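Local coordinates for uncharacterized protein gp49 (Pseudomonas phage YuA, PDB 3PES), which is of unknown function but folds as a small protein in which a helix packs on a three-stranded antiparallel sheet, at residues A[47-52]-A[73-78]. Sequence-based numbering, arbitrary orientation.
Sequences GEWEVR and RIDQAV
The C-terminal helix of this small alpha+beta fold is fastened to an outer strand of the antiparallel sheet through the indole of W49, which meets I74, D75 and V78 on the helix. The short segments of strand and helix run at 114° to each other, their axes 9.6 Å apart at closest approach, and the W49 indole fills much of the interface between them. I74 and V78 lie over the same face of the ring system. I74 CG2 sits almost straight above the six-membered ring, 3.5 Å from its centroid, in a CH-pi contact; V78 CG2 covers the five-membered ring more obliquely, with 3.7 Å to W49 CD1. I74 and V78 are one helical turn apart, which lets two methyl groups spread along the indole. The W49 side chain rises with CG between the backbone N and the carbonyl carbon (chi1 54°), and the pyrrole N-H is turned to D75, next to I74 in the helix. There W49 NE1 donates to D75 OD1 at 2.8 Å, nearly straight at 166°, with the oxygen in the indole plane and approached almost along its own C-O bond. Ring and carboxylate stand close to perpendicular. This bond satisfies the indole nitrogen and, together with the methyls over the face, fixes the rotation of the ring. A water donates to G47 O and, weakly, to D75 OD1, a loose bridge beside the direct bond. Deeper in, V78 continues onto V21 and W24 of central strand 15-25 and F8 of strand 6-12, while I74 packs on L66 in the loop preceding helix 68-82.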
# COMPACT_ATOMS: atom_id res chain seq x y z
N GLY A 47 2.78 3.90 -2.84
CA GLY A 47 3.52 4.40 -1.70
C GLY A 47 4.43 3.34 -1.14
O GLY A 47 4.93 2.49 -1.88
N GLU A 48 4.66 3.40 0.16
CA GLU A 48 5.62 2.52 0.81
C GLU A 48 5.01 1.96 2.07
O GLU A 48 4.37 2.70 2.84
CB GLU A 48 6.90 3.28 1.17
CG GLU A 48 8.04 2.43 1.80
CD GLU A 48 8.64 1.37 0.86
OE1 GLU A 48 8.52 1.48 -0.40
OE2 GLU A 48 9.25 0.40 1.40
N TRP A 49 5.22 0.67 2.29
CA TRP A 49 4.70 0.00 3.47
C TRP A 49 5.73 -1.00 3.97
O TRP A 49 6.65 -1.40 3.24
CB TRP A 49 3.36 -0.70 3.19
CG TRP A 49 3.38 -1.66 2.03
CD1 TRP A 49 3.07 -1.37 0.73
CD2 TRP A 49 3.73 -3.06 2.07
NE1 TRP A 49 3.20 -2.50 -0.04
CE2 TRP A 49 3.61 -3.55 0.75
CE3 TRP A 49 4.13 -3.94 3.08
CZ2 TRP A 49 3.87 -4.88 0.42
CZ3 TRP A 49 4.39 -5.26 2.75
CH2 TRP A 49 4.26 -5.72 1.43
N GLU A 50 5.57 -1.42 5.23
CA GLU A 50 6.47 -2.39 5.85
C GLU A 50 5.70 -3.40 6.65
O GLU A 50 4.64 -3.08 7.21
CB GLU A 50 7.44 -1.68 6.79
CG GLU A 50 8.38 -0.75 6.09
CD GLU A 50 9.34 -0.08 7.04
OE1 GLU A 50 9.35 -0.41 8.24
OE2 GLU A 50 10.11 0.78 6.56
N VAL A 51 6.24 -4.61 6.76
CA VAL A 51 5.70 -5.60 7.67
C VAL A 51 6.26 -5.36 9.07
O VAL A 51 7.48 -5.15 9.22
CB VAL A 51 5.98 -7.05 7.19
CG1 VAL A 51 5.14 -8.02 8.00
CG2 VAL A 51 5.68 -7.22 5.70
N ARG A 52 5.39 -5.40 10.07
CA ARG A 52 5.79 -5.21 11.47
C ARG A 52 5.11 -6.28 12.32
O ARG A 52 4.14 -6.89 11.88
CB ARG A 52 5.36 -3.82 11.97
CG ARG A 52 5.89 -2.66 11.14
CD ARG A 52 7.36 -2.39 11.37
NE ARG A 52 7.79 -1.20 10.65
CZ ARG A 52 7.54 0.06 11.03
NH1 ARG A 52 6.87 0.32 12.15
NH2 ARG A 52 7.97 1.05 10.28
N ARG A 73 -0.47 -8.49 -3.51
CA ARG A 73 -1.72 -8.53 -2.76
C ARG A 73 -1.74 -7.45 -1.68
O ARG A 73 -2.70 -6.72 -1.54
CB ARG A 73 -1.92 -9.91 -2.13
CG ARG A 73 -3.25 -10.04 -1.38
CD ARG A 73 -3.35 -11.37 -0.59
NE ARG A 73 -2.37 -11.50 0.49
CZ ARG A 73 -2.43 -10.87 1.67
NH1 ARG A 73 -3.40 -10.00 1.93
NH2 ARG A 73 -1.47 -11.07 2.55
N ILE A 74 -0.65 -7.32 -0.93
CA ILE A 74 -0.60 -6.30 0.11
C ILE A 74 -0.56 -4.88 -0.48
O ILE A 74 -1.15 -3.96 0.08
CB ILE A 74 0.55 -6.57 1.11
CG1 ILE A 74 0.28 -7.89 1.85
CG2 ILE A 74 0.68 -5.42 2.09
CD1 ILE A 74 1.52 -8.44 2.58
N ASP A 75 0.09 -4.70 -1.63
CA ASP A 75 0.04 -3.40 -2.32
C ASP A 75 -1.43 -2.98 -2.49
O ASP A 75 -1.80 -1.83 -2.24
CB ASP A 75 0.65 -3.49 -3.71
CG ASP A 75 2.16 -3.39 -3.74
OD1 ASP A 75 2.78 -3.08 -2.71
OD2 ASP A 75 2.73 -3.60 -4.84
N GLN A 76 -2.27 -3.92 -2.93
CA GLN A 76 -3.66 -3.59 -3.13
C GLN A 76 -4.42 -3.35 -1.82
O GLN A 76 -5.29 -2.49 -1.76
CB GLN A 76 -4.36 -4.66 -3.97
CG GLN A 76 -5.80 -4.28 -4.32
CD GLN A 76 -5.85 -3.14 -5.30
OE1 GLN A 76 -5.19 -3.21 -6.34
NE2 GLN A 76 -6.64 -2.10 -5.01
N ALA A 77 -4.09 -4.11 -0.79
CA ALA A 77 -4.64 -3.89 0.55
C ALA A 77 -4.30 -2.49 1.07
O ALA A 77 -5.14 -1.82 1.69
CB ALA A 77 -4.12 -4.98 1.50
N VAL A 78 -3.07 -2.05 0.83
CA VAL A 78 -2.66 -0.70 1.20
C VAL A 78 -3.44 0.34 0.39
O VAL A 78 -3.92 1.31 0.95
CB VAL A 78 -1.13 -0.53 1.05
CG1 VAL A 78 -0.69 0.91 1.24
CG2 VAL A 78 -0.43 -1.44 2.05
O HOH W 1 5.03 -0.65 -2.28